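Local coordinates for response regulator receiver protein (Sinorhizobium medicae, PDB 2RDM) that probably acts as a phosphorylation-dependent switch of two-component signalling, taking up a phosphoryl group on an aspartate of its CheY-like receiver domain, at residues Ala39-Met44 and Trp67-Val72; Val6-Ala11 and Gly53-Ile58; Glu22-Asp27 and Ala111-Ala116. The protein carries 1 engineered substitution. All blocks are in the same frame, centred on the assembly; numbering follows the deposited sequence.

Interaction 1: Ala39-Met44 and Trp67-Val72. Engineered in segment 39-44: Met44 (natural residue Leu).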
ATOM      1  N   ALA A  39      -9.623  31.324  -3.401  1.00 31.54           N
ATOM      2  CA  ALA A  39      -8.731  32.486  -3.469  1.00 32.15           C
ATOM      3  C   ALA A  39      -8.141  32.802  -2.110  1.00 31.20           C
ATOM      4  O   ALA A  39      -6.940  33.071  -2.007  1.00 33.37           O
ATOM      5  CB  ALA A  39      -9.462  33.723  -4.033  1.00 31.27           C
ATOM      6  N   LYS A  40      -8.985  32.750  -1.076  1.00 31.36           N
ATOM      7  CA  LYS A  40      -8.549  33.020   0.297  0.50 33.80           C
ATOM      8  C   LYS A  40      -7.628  31.912   0.805  1.00 33.54           C
ATOM      9  O   LYS A  40      -6.632  32.181   1.486  1.00 32.38           O
ATOM     10  CB  LYS A  40      -9.758  33.213   1.222  0.50 36.82           C
ATOM     11  CG  LYS A  40     -10.474  34.570   1.055  0.50 39.56           C
ATOM     12  CD  LYS A  40     -11.904  34.532   1.601  0.50 38.98           C
ATOM     13  CE  LYS A  40     -12.563  35.907   1.572  0.50 45.99           C
ATOM     14  NZ  LYS A  40     -13.950  35.879   2.133  0.50 42.93           N
ATOM     15  N   ALA A  41      -7.955  30.666   0.465  1.00 31.68           N
ATOM     16  CA  ALA A  41      -7.078  29.529   0.815  1.00 29.49           C
ATOM     17  C   ALA A  41      -5.670  29.669   0.210  1.00 28.91           C
ATOM     18  O   ALA A  41      -4.657  29.468   0.898  1.00 29.36           O
ATOM     19  CB  ALA A  41      -7.721  28.212   0.393  1.00 27.58           C
ATOM     20  N   ILE A  42      -5.603  30.038  -1.064  1.00 29.76           N
ATOM     21  CA  ILE A  42      -4.312  30.212  -1.770  1.00 31.79           C
ATOM     22  C   ILE A  42      -3.493  31.365  -1.160  1.00 29.29           C
ATOM     23  O   ILE A  42      -2.291  31.225  -0.925  1.00 34.33           O
ATOM     24  CB  ILE A  42      -4.543  30.375  -3.296  1.00 30.11           C
ATOM     25  CG1 ILE A  42      -4.987  29.031  -3.883  1.00 32.56           C
ATOM     26  CG2 ILE A  42      -3.289  30.893  -4.028  1.00 29.75           C
ATOM     27  CD1 ILE A  42      -5.588  29.103  -5.259  1.00 33.10           C
ATOM     28  N   GLU A  43      -4.173  32.465  -0.846  1.00 34.49           N
ATOM     29  CA  GLU A  43      -3.545  33.603  -0.172  1.00 33.09           C
ATOM     30  C   GLU A  43      -2.906  33.176   1.150  1.00 31.00           C
ATOM     31  O   GLU A  43      -1.751  33.509   1.415  1.00 38.40           O
ATOM     32  CB  GLU A  43      -4.561  34.722   0.056  1.00 37.32           C
ATOM     33  CG  GLU A  43      -3.967  35.982   0.679  1.00 43.78           C
ATOM     34  CD  GLU A  43      -4.999  37.082   0.838  1.00 44.69           C
ATOM     35  OE1 GLU A  43      -5.964  36.885   1.599  1.00 51.60           O
ATOM     36  OE2 GLU A  43      -4.848  38.144   0.199  1.00 58.42           O
HETATM   37  N   MSE A  44      -3.641  32.411   1.923  1.00 33.90           N
HETATM   38  CA  MSE A  44      -3.136  31.901   3.152  1.00 35.51           C
HETATM   39  C   MSE A  44      -1.939  30.986   2.970  1.00 35.14           C
HETATM   40  O   MSE A  44      -0.958  31.114   3.650  1.00 34.82           O
HETATM   41  CB  MSE A  44      -4.250  31.247   3.933  1.00 37.92           C
HETATM   42  CG  MSE A  44      -3.882  30.867   5.291  1.00 49.11           C
HETATM   43 SE   MSE A  44      -3.715  32.307   6.545  0.75 62.53          SE
HETATM   44  CE  MSE A  44      -4.804  33.510   5.706  1.00 47.39           C
ATOM     45  N   TRP A  67      -9.229  22.145  -6.916  1.00 28.47           N
ATOM     46  CA  TRP A  67      -8.132  21.466  -7.617  1.00 30.59           C
ATOM     47  C   TRP A  67      -6.911  22.378  -7.655  1.00 31.44           C
ATOM     48  O   TRP A  67      -5.777  21.944  -7.401  1.00 29.45           O
ATOM     49  CB  TRP A  67      -8.516  21.066  -9.047  1.00 29.85           C
ATOM     50  CG  TRP A  67      -9.813  20.304  -9.189  1.00 30.20           C
ATOM     51  CD1 TRP A  67     -10.893  20.659  -9.954  1.00 32.84           C
ATOM     52  CD2 TRP A  67     -10.152  19.060  -8.572  1.00 30.71           C
ATOM     53  NE1 TRP A  67     -11.879  19.706  -9.847  1.00 28.43           N
ATOM     54  CE2 TRP A  67     -11.443  18.712  -9.006  1.00 29.13           C
ATOM     55  CE3 TRP A  67      -9.479  18.193  -7.703  1.00 23.35           C
ATOM     56  CZ2 TRP A  67     -12.083  17.549  -8.585  1.00 34.17           C
ATOM     57  CZ3 TRP A  67     -10.118  17.052  -7.273  1.00 23.19           C
ATOM     58  CH2 TRP A  67     -11.412  16.730  -7.725  1.00 30.49           C
ATOM     59  N   GLN A  68      -7.169  23.656  -7.930  1.00 30.09           N
ATOM     60  CA  GLN A  68      -6.100  24.640  -7.994  0.50 30.51           C
ATOM     61  C   GLN A  68      -5.526  24.959  -6.616  1.00 29.91           C
ATOM     62  O   GLN A  68      -4.303  25.153  -6.474  1.00 33.38           O
ATOM     63  CB  GLN A  68      -6.556  25.903  -8.720  0.50 31.56           C
ATOM     64  CG  GLN A  68      -5.423  26.850  -9.095  0.50 37.18           C
ATOM     65  CD  GLN A  68      -4.158  26.151  -9.604  0.50 35.62           C
ATOM     66  OE1 GLN A  68      -4.198  25.337 -10.528  0.50 31.21           O
ATOM     67  NE2 GLN A  68      -3.025  26.499  -9.013  0.50 32.18           N
ATOM     68  N   VAL A  69      -6.384  24.955  -5.590  1.00 27.31           N
ATOM     69  CA  VAL A  69      -5.937  25.142  -4.194  1.00 31.43           C
ATOM     70  C   VAL A  69      -4.897  24.081  -3.838  1.00 31.58           C
ATOM     71  O   VAL A  69      -3.833  24.398  -3.288  1.00 27.72           O
ATOM     72  CB  VAL A  69      -7.110  25.075  -3.161  1.00 30.34           C
ATOM     73  CG1 VAL A  69      -6.569  25.152  -1.718  1.00 26.41           C
ATOM     74  CG2 VAL A  69      -8.085  26.215  -3.387  1.00 28.83           C
ATOM     75  N   ALA A  70      -5.205  22.831  -4.181  1.00 27.84           N
ATOM     76  CA  ALA A  70      -4.308  21.712  -3.859  1.00 28.76           C
ATOM     77  C   ALA A  70      -2.954  21.802  -4.579  1.00 29.38           C
ATOM     78  O   ALA A  70      -1.914  21.462  -4.003  1.00 29.89           O
ATOM     79  CB  ALA A  70      -5.006  20.387  -4.151  1.00 25.35           C
ATOM     80  N   ARG A  71      -2.967  22.271  -5.826  1.00 28.36           N
ATOM     81  CA  ARG A  71      -1.741  22.448  -6.606  1.00 28.19           C
ATOM     82  C   ARG A  71      -0.837  23.465  -5.946  1.00 33.06           C
ATOM     83  O   ARG A  71       0.359  23.218  -5.798  1.00 31.06           O
ATOM     84  CB  ARG A  71      -2.043  22.858  -8.046  1.00 31.57           C
ATOM     85  CG  ARG A  71      -2.836  21.814  -8.778  1.00 30.75           C
ATOM     86  CD  ARG A  71      -2.721  21.898 -10.298  1.00 39.71           C
ATOM     87  NE  ARG A  71      -3.903  21.274 -10.888  1.00 38.21           N
ATOM     88  CZ  ARG A  71      -4.085  19.959 -10.983  1.00 47.28           C
ATOM     89  NH1 ARG A  71      -3.140  19.111 -10.550  1.00 36.95           N
ATOM     90  NH2 ARG A  71      -5.211  19.493 -11.513  1.00 45.94           N
ATOM     91  N   VAL A  72      -1.422  24.589  -5.523  1.00 32.75           N
ATOM     92  CA  VAL A  72      -0.662  25.628  -4.802  1.00 33.65           C
ATOM     93  C   VAL A  72      -0.076  25.072  -3.499  1.00 29.73           C
ATOM     94  O   VAL A  72       1.122  25.251  -3.218  1.00 32.23           O
ATOM     95  CB  VAL A  72      -1.519  26.879  -4.535  1.00 31.79           C
ATOM     96  CG1 VAL A  72      -0.754  27.879  -3.695  1.00 30.52           C
ATOM     97  CG2 VAL A  72      -1.925  27.520  -5.856  1.00 29.77           C
TER

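Interaction 2: Val6-Ala11 and Gly53-Ile58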
ATOM      1  N   VAL A   6      -1.268  21.138  15.361  1.00 39.99           N
ATOM      2  CA  VAL A   6      -1.298  20.836  13.945  1.00 33.92           C
ATOM      3  C   VAL A   6      -2.373  21.715  13.344  1.00 28.55           C
ATOM      4  O   VAL A   6      -3.515  21.692  13.793  1.00 34.18           O
ATOM      5  CB  VAL A   6      -1.646  19.341  13.705  1.00 33.55           C
ATOM      6  CG1 VAL A   6      -1.817  19.033  12.204  1.00 31.53           C
ATOM      7  CG2 VAL A   6      -0.577  18.453  14.311  1.00 38.03           C
ATOM      8  N   THR A   7      -2.016  22.472  12.313  1.00 32.06           N
ATOM      9  CA  THR A   7      -2.948  23.420  11.707  1.00 32.74           C
ATOM     10  C   THR A   7      -3.519  22.911  10.389  1.00 25.89           C
ATOM     11  O   THR A   7      -2.773  22.558   9.471  1.00 28.18           O
ATOM     12  CB  THR A   7      -2.260  24.781  11.470  1.00 36.43           C
ATOM     13  OG1 THR A   7      -1.688  25.236  12.704  1.00 36.08           O
ATOM     14  CG2 THR A   7      -3.261  25.818  10.959  1.00 29.18           C
ATOM     15  N   ILE A   8      -4.846  22.917  10.285  1.00 30.69           N
ATOM     16  CA  ILE A   8      -5.506  22.503   9.068  1.00 29.26           C
ATOM     17  C   ILE A   8      -6.165  23.720   8.413  1.00 28.12           C
ATOM     18  O   ILE A   8      -6.912  24.449   9.063  1.00 29.57           O
ATOM     19  CB  ILE A   8      -6.557  21.413   9.353  1.00 29.06           C
ATOM     20  CG1 ILE A   8      -5.911  20.179  10.036  1.00 26.37           C
ATOM     21  CG2 ILE A   8      -7.282  21.041   8.098  1.00 29.80           C
ATOM     22  CD1 ILE A   8      -4.825  19.490   9.236  1.00 27.93           C
ATOM     23  N   LEU A   9      -5.833  23.958   7.142  1.00 25.38           N
ATOM     24  CA  LEU A   9      -6.495  24.986   6.372  1.00 27.52           C
ATOM     25  C   LEU A   9      -7.746  24.325   5.853  1.00 27.64           C
ATOM     26  O   LEU A   9      -7.657  23.327   5.139  1.00 30.71           O
ATOM     27  CB  LEU A   9      -5.622  25.437   5.208  1.00 27.42           C
ATOM     28  CG  LEU A   9      -6.155  26.556   4.300  1.00 24.46           C
ATOM     29  CD1 LEU A   9      -6.536  27.819   5.085  1.00 25.24           C
ATOM     30  CD2 LEU A   9      -5.160  26.876   3.204  1.00 26.45           C
ATOM     31  N   LEU A  10      -8.897  24.889   6.209  1.00 32.95           N
ATOM     32  CA  LEU A  10     -10.186  24.372   5.786  1.00 31.56           C
ATOM     33  C   LEU A  10     -10.879  25.402   4.903  1.00 30.93           C
ATOM     34  O   LEU A  10     -11.128  26.523   5.344  1.00 32.55           O
ATOM     35  CB  LEU A  10     -11.046  24.049   7.010  1.00 30.25           C
ATOM     36  CG  LEU A  10     -12.527  23.706   6.823  1.00 30.38           C
ATOM     37  CD1 LEU A  10     -12.705  22.340   6.153  1.00 31.71           C
ATOM     38  CD2 LEU A  10     -13.257  23.733   8.161  1.00 36.73           C
ATOM     39  N   ALA A  11     -11.190  25.020   3.666  1.00 30.71           N
ATOM     40  CA  ALA A  11     -11.807  25.935   2.709  1.00 28.09           C
ATOM     41  C   ALA A  11     -13.169  25.412   2.281  1.00 30.07           C
ATOM     42  O   ALA A  11     -13.249  24.436   1.530  1.00 31.14           O
ATOM     43  CB  ALA A  11     -10.890  26.138   1.477  1.00 28.25           C
ATOM     44  N   GLY A  53      -1.945  20.729   6.742  1.00 28.60           N
ATOM     45  CA  GLY A  53      -2.789  19.898   5.900  1.00 28.25           C
ATOM     46  C   GLY A  53      -3.883  20.771   5.353  1.00 24.82           C
ATOM     47  O   GLY A  53      -4.140  21.856   5.885  1.00 25.77           O
ATOM     48  N   VAL A  54      -4.535  20.311   4.295  1.00 26.73           N
ATOM     49  CA  VAL A  54      -5.501  21.149   3.618  1.00 24.00           C
ATOM     50  C   VAL A  54      -6.758  20.320   3.360  1.00 26.24           C
ATOM     51  O   VAL A  54      -6.667  19.243   2.785  1.00 27.82           O
ATOM     52  CB  VAL A  54      -4.935  21.710   2.275  1.00 26.86           C
ATOM     53  CG1 VAL A  54      -6.013  22.468   1.504  1.00 32.12           C
ATOM     54  CG2 VAL A  54      -3.707  22.616   2.518  1.00 27.11           C
ATOM     55  N   VAL A  55      -7.891  20.818   3.839  1.00 24.82           N
ATOM     56  CA  VAL A  55      -9.202  20.218   3.570  1.00 27.99           C
ATOM     57  C   VAL A  55     -10.019  21.230   2.769  1.00 28.27           C
ATOM     58  O   VAL A  55     -10.402  22.276   3.313  1.00 28.49           O
ATOM     59  CB  VAL A  55      -9.943  19.861   4.879  1.00 28.94           C
ATOM     60  CG1 VAL A  55     -11.272  19.246   4.574  1.00 25.87           C
ATOM     61  CG2 VAL A  55      -9.151  18.863   5.716  1.00 22.75           C
ATOM     62  N   THR A  56     -10.310  20.912   1.504  1.00 30.06           N
ATOM     63  CA  THR A  56     -10.888  21.903   0.584  1.00 28.89           C
ATOM     64  C   THR A  56     -12.065  21.372  -0.228  1.00 25.75           C
ATOM     65  O   THR A  56     -12.022  20.247  -0.708  1.00 28.40           O
ATOM     66  CB  THR A  56      -9.802  22.526  -0.381  1.00 28.92           C
ATOM     67  OG1 THR A  56     -10.389  23.545  -1.214  1.00 33.50           O
ATOM     68  CG2 THR A  56      -9.137  21.467  -1.283  1.00 27.22           C
ATOM     69  N   ASP A  57     -13.095  22.207  -0.394  1.00 28.00           N
ATOM     70  CA  ASP A  57     -14.150  21.978  -1.410  1.00 32.30           C
ATOM     71  C   ASP A  57     -13.593  21.927  -2.822  1.00 32.94           C
ATOM     72  O   ASP A  57     -12.567  22.525  -3.097  1.00 30.73           O
ATOM     73  CB  ASP A  57     -15.143  23.141  -1.439  1.00 35.35           C
ATOM     74  CG  ASP A  57     -16.003  23.225  -0.220  1.00 45.88           C
ATOM     75  OD1 ASP A  57     -15.842  22.397   0.702  1.00 46.43           O
ATOM     76  OD2 ASP A  57     -16.848  24.148  -0.196  1.00 46.26           O
ATOM     77  N   ILE A  58     -14.328  21.300  -3.740  1.00 31.34           N
ATOM     78  CA  ILE A  58     -13.959  21.337  -5.154  1.00 34.71           C
ATOM     79  C   ILE A  58     -14.446  22.639  -5.792  1.00 41.27           C
ATOM     80  O   ILE A  58     -13.686  23.318  -6.483  1.00 43.17           O
ATOM     81  CB  ILE A  58     -14.519  20.101  -5.933  1.00 38.31           C
ATOM     82  CG1 ILE A  58     -13.849  18.816  -5.443  1.00 40.05           C
ATOM     83  CG2 ILE A  58     -14.335  20.256  -7.445  1.00 44.52           C
ATOM     84  CD1 ILE A  58     -12.387  18.993  -5.149  1.00 43.22           C
TER

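Interaction 3: Glu22-Asp27 and Ala111-Ala116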
ATOM      1  N   GLU A  22     -15.249  22.428  10.878  1.00 36.79           N
ATOM      2  CA  GLU A  22     -14.327  23.112  11.787  1.00 40.68           C
ATOM      3  C   GLU A  22     -14.364  22.517  13.187  1.00 39.64           C
ATOM      4  O   GLU A  22     -13.310  22.222  13.752  1.00 43.63           O
ATOM      5  CB  GLU A  22     -14.613  24.621  11.845  1.00 40.75           C
ATOM      6  CG  GLU A  22     -13.690  25.414  12.762  1.00 43.39           C
ATOM      7  CD  GLU A  22     -13.732  26.916  12.505  1.00 49.83           C
ATOM      8  OE1 GLU A  22     -14.671  27.406  11.831  1.00 56.24           O
ATOM      9  OE2 GLU A  22     -12.810  27.608  12.981  1.00 52.57           O
ATOM     10  N   SER A  23     -15.568  22.342  13.740  1.00 41.32           N
ATOM     11  CA  SER A  23     -15.711  21.811  15.101  1.00 40.17           C
ATOM     12  C   SER A  23     -15.317  20.341  15.197  1.00 38.83           C
ATOM     13  O   SER A  23     -14.755  19.926  16.205  1.00 40.33           O
ATOM     14  CB  SER A  23     -17.119  22.031  15.659  1.00 43.45           C
ATOM     15  OG  SER A  23     -18.098  21.501  14.788  1.00 47.65           O
ATOM     16  N   THR A  24     -15.605  19.572  14.143  1.00 38.26           N
ATOM     17  CA  THR A  24     -15.129  18.187  14.016  1.00 39.29           C
ATOM     18  C   THR A  24     -13.608  18.131  14.136  1.00 35.47           C
ATOM     19  O   THR A  24     -13.066  17.365  14.933  1.00 35.41           O
ATOM     20  CB  THR A  24     -15.604  17.543  12.685  1.00 39.48           C
ATOM     21  OG1 THR A  24     -17.026  17.403  12.714  1.00 44.84           O
ATOM     22  CG2 THR A  24     -14.983  16.167  12.463  1.00 40.28           C
ATOM     23  N   LEU A  25     -12.927  18.991  13.381  1.00 36.16           N
ATOM     24  CA  LEU A  25     -11.473  19.019  13.409  1.00 36.68           C
ATOM     25  C   LEU A  25     -10.899  19.549  14.728  1.00 34.24           C
ATOM     26  O   LEU A  25      -9.897  19.020  15.218  1.00 35.46           O
ATOM     27  CB  LEU A  25     -10.916  19.778  12.194  1.00 35.83           C
ATOM     28  CG  LEU A  25     -11.130  19.146  10.808  1.00 38.01           C
ATOM     29  CD1 LEU A  25     -10.988  20.179   9.696  1.00 40.49           C
ATOM     30  CD2 LEU A  25     -10.178  17.969  10.584  1.00 40.84           C
ATOM     31  N   THR A  26     -11.521  20.577  15.315  1.00 37.69           N
ATOM     32  CA  THR A  26     -11.033  21.081  16.616  1.00 38.86           C
ATOM     33  C   THR A  26     -11.255  20.095  17.765  1.00 37.35           C
ATOM     34  O   THR A  26     -10.414  19.993  18.658  1.00 41.96           O
ATOM     35  CB  THR A  26     -11.578  22.474  16.995  1.00 39.83           C
ATOM     36  OG1 THR A  26     -13.005  22.444  16.998  1.00 43.13           O
ATOM     37  CG2 THR A  26     -11.088  23.533  16.023  1.00 36.55           C
ATOM     38  N   ASP A  27     -12.358  19.347  17.722  1.00 44.66           N
ATOM     39  CA  ASP A  27     -12.604  18.271  18.706  1.00 47.11           C
ATOM     40  C   ASP A  27     -11.532  17.183  18.668  1.00 47.34           C
ATOM     41  O   ASP A  27     -11.165  16.635  19.709  1.00 45.88           O
ATOM     42  CB  ASP A  27     -13.983  17.632  18.506  1.00 49.22           C
ATOM     43  CG  ASP A  27     -15.124  18.552  18.899  1.00 51.11           C
ATOM     44  OD1 ASP A  27     -14.893  19.539  19.628  1.00 55.20           O
ATOM     45  OD2 ASP A  27     -16.264  18.294  18.462  1.00 58.49           O
ATOM     46  N   ALA A 111     -15.984  10.727  11.544  1.00 32.59           N
ATOM     47  CA  ALA A 111     -14.922   9.723  11.659  1.00 30.31           C
ATOM     48  C   ALA A 111     -14.126   9.594  10.363  1.00 32.90           C
ATOM     49  O   ALA A 111     -12.901   9.529  10.388  1.00 28.09           O
ATOM     50  CB  ALA A 111     -15.507   8.382  12.053  1.00 29.50           C
ATOM     51  N   GLN A 112     -14.822   9.565   9.227  1.00 25.69           N
ATOM     52  CA  GLN A 112     -14.161   9.467   7.940  1.00 27.63           C
ATOM     53  C   GLN A 112     -13.247  10.664   7.684  1.00 24.53           C
ATOM     54  O   GLN A 112     -12.154  10.502   7.148  1.00 28.02           O
ATOM     55  CB  GLN A 112     -15.203   9.403   6.840  1.00 25.20           C
ATOM     56  CG  GLN A 112     -15.732   8.019   6.560  1.00 25.46           C
ATOM     57  CD  GLN A 112     -16.934   8.087   5.648  1.00 31.12           C
ATOM     58  OE1 GLN A 112     -18.059   8.258   6.114  1.00 31.79           O
ATOM     59  NE2 GLN A 112     -16.703   7.978   4.355  1.00 32.12           N
ATOM     60  N   LEU A 113     -13.706  11.861   8.053  1.00 25.79           N
ATOM     61  CA  LEU A 113     -12.930  13.064   7.804  1.00 28.49           C
ATOM     62  C   LEU A 113     -11.645  13.016   8.637  1.00 27.25           C
ATOM     63  O   LEU A 113     -10.546  13.265   8.123  1.00 29.39           O
ATOM     64  CB  LEU A 113     -13.733  14.321   8.138  1.00 27.40           C
ATOM     65  CG  LEU A 113     -12.980  15.665   8.133  1.00 32.95           C
ATOM     66  CD1 LEU A 113     -12.263  15.933   6.805  1.00 33.15           C
ATOM     67  CD2 LEU A 113     -13.950  16.798   8.451  1.00 32.94           C
ATOM     68  N   ILE A 114     -11.807  12.670   9.905  1.00 27.94           N
ATOM     69  CA  ILE A 114     -10.695  12.644  10.873  1.00 26.06           C
ATOM     70  C   ILE A 114      -9.653  11.565  10.526  1.00 29.43           C
ATOM     71  O   ILE A 114      -8.435  11.804  10.608  1.00 27.79           O
ATOM     72  CB  ILE A 114     -11.243  12.435  12.314  1.00 32.44           C
ATOM     73  CG1 ILE A 114     -12.050  13.661  12.795  1.00 34.45           C
ATOM     74  CG2 ILE A 114     -10.122  12.142  13.284  1.00 32.40           C
ATOM     75  CD1 ILE A 114     -11.412  15.020  12.490  1.00 36.24           C
ATOM     76  N   THR A 115     -10.140  10.379  10.165  1.00 27.71           N
ATOM     77  CA  THR A 115      -9.299   9.279   9.708  1.00 25.05           C
ATOM     78  C   THR A 115      -8.500   9.672   8.467  1.00 28.78           C
ATOM     79  O   THR A 115      -7.314   9.444   8.418  1.00 25.29           O
ATOM     80  CB  THR A 115     -10.134   7.993   9.450  1.00 24.27           C
ATOM     81  OG1 THR A 115     -10.753   7.590  10.681  1.00 28.32           O
ATOM     82  CG2 THR A 115      -9.239   6.876   8.961  1.00 30.77           C
ATOM     83  N   ALA A 116      -9.150  10.303   7.488  1.00 21.32           N
ATOM     84  CA  ALA A 116      -8.474  10.741   6.276  1.00 24.79           C
ATOM     85  C   ALA A 116      -7.352  11.720   6.587  1.00 28.71           C
ATOM     86  O   ALA A 116      -6.226  11.544   6.123  1.00 26.53           O
ATOM     87  CB  ALA A 116      -9.478  11.385   5.310  1.00 24.41           C
TER

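Interaction 1: Ala39-Met44 and Trp67-Val72
Ile42 and Val72 meet almost at a right angle, and around this crossing helices 38-46 and 66-76 come close. CG1 of Ile42 lies 3.9 Å from CG2 of Val72, while CG2 of Ile42 comes within 4.0 Å of CG1 of the same valine, so each branch of the isoleucine meets the valine, CG2 lying near both its methyls. The first torsion explains how CG1 gets there: it stands beside the backbone N (chi1 -71°), which carries CG1 and CD1 across the gap although the side chain does not set out straight at the other helix. There CG1 also reaches the backbone of the facing turn, 4.0 Å from CA of Val69. Nearer the sheet the small Ala41 closes the seam, its CB 3.9 Å from Val69 CG1.

The two segments run practically parallel, their axes 9.4 Å apart and inclined by 3°. This is the pairing expected in a doubly wound alpha/beta fold of the CheY type, where successive right-handed beta-alpha-beta crossovers set neighbouring helices side by side on one face of a parallel sheet. Ala41 accordingly faces inward as well, touching Leu9 and Ala11 of strand 7-11, and Ala70 packs on Ile82 and Tyr84.

Toward the outer side the packing between the segments thins: Gln68 adds just a marginal approach, its carbonyl O 4.3 Å from Ile42 CD1, and it is Pro64, from the loop before helix 66-76, that covers Ile42 there. Glu43 and Lys40 lie on the exposed side of helix 38-46, Lys40 NZ making a weak bond to Ser36 OG, whereas Arg71 bonds through NH1 to Ser95 O of a second subunit.

Interaction 2: Val6-Ala11 and Gly53-Ile58
Two adjacent inner strands of a receiver-domain sheet, 7-11 and 53-57, pair in parallel here, and the second of them ends at Asp57, the predicted phosphorylation site. Leu9 and Ala11 each use both N and O toward the partner strand. Leu9 N donates to Gly53 O at 3.0 Å and Leu9 O accepts from Val55 N at 2.8 Å; Ala11 N then bonds to Val55 O and Ala11 O takes Asp57 N, both at 2.9 Å. The last of these is nearly straight, 172° at the hydrogen, whereas the link from Gly53 N to Thr7 O at the other end is weak.

The pairing belongs to the 2-1-3-4-5 strand order of the CheY fold, which leaves both strands inside the sheet and buried. On one face Val55 is flanked by two residues of strand 7-11: its CG2 touches Ile8 CG2 at 3.7 Å, and its CG1 meets Leu10 CD1 at 3.8 Å. With CG1 anti to the backbone N (chi1 -180°), the valine splits its methyls between these neighbours. The other face carries Leu9, Val54, Ala11 and Thr56, with Ala11 CB 3.8 Å from Thr56 OG1.

Thr56 OG1 donates to the carbonyl O of the next residue, Asp57. The Asp57 carboxylate receives the backbone NH of Asp13 at OD2, while OD1 lies close to the carboxylate of Asp12; a glycerol, probably from the crystallisation liquor, lies beside the side chain of Asp57.

Interaction 3: Glu22-Asp27 and Ala111-Ala116
Ile114 reaches from helix 110-122 to two consecutive residues of helix 15-27, Thr24 and Leu25, and apolar contacts carry the whole join. Its CD1 lies 3.7 Å from Leu25 CD2 and 3.8 Å from Thr24 CG2, so one methyl bridges both partners. CG1 stands beside the backbone N (chi1 -68°) and the chain bends again at chi2 -44°, which brings that methyl across the gap. Leu25 and Ile114 lie alongside each other, their chains running in opposing senses, while Thr24 meets the isoleucine obliquely with its methyl. Leu113, directed at the other helix from the start, makes a looser contact: its CD2 is 4.2 Å from Thr24 CG2 and 4.4 Å from Leu25 CG.

The hydroxyls of Thr24 and Thr115 bond within their own helices, and the contact itself is made by carbon. That of Thr24 bonds to Asp20 O one turn earlier; with OG1 beside the backbone N, CG2 takes the place facing Ile114. Thr115 OG1 likewise donates to Ala111 O at 2.9 Å, from above the carbonyl plane, while Thr115 N reaches the same oxygen from the opposite face.

As for geometry, the segments cross at -56° with axes 10.1 Å apart, and they belong to the first and last helices of the domain, on their shared face of the sheet. Ala111, Thr115 and Ala116 pack against helix residues Ser118 and Asn122 of a fourth subunit, and Ile114 touches Ala111 of a third. Toward the sheet, Leu25 packs onto Ile8 of strand 7-11 and Val32 of strand 31-35, and Leu113 onto Leu104 of strand 102-105.

In the fold
Interaction 2 forms the middle of the parallel sheet, and the other two interactions lie on its two faces. Interaction 1 pairs helices 38-46 and 66-76, which flank strand 53-57 in sequence; interaction 3 pairs helices 15-27 and 110-122. The centres of interactions 1 and 3 are about 21 Å apart, with nearest atoms about 12 Å apart, while that of interaction 2 lies about 10 Å from the first and 11 Å from the second. Ala41 touches Leu9; Leu25 touches Ile8, and Leu113 Val55. Along the chain interaction 3 encloses interaction 1. The helix pairs cover opposite faces of a three-layered alpha/beta/alpha domain, with the predicted phosphorylation site at the C-terminal end of strand 53-57.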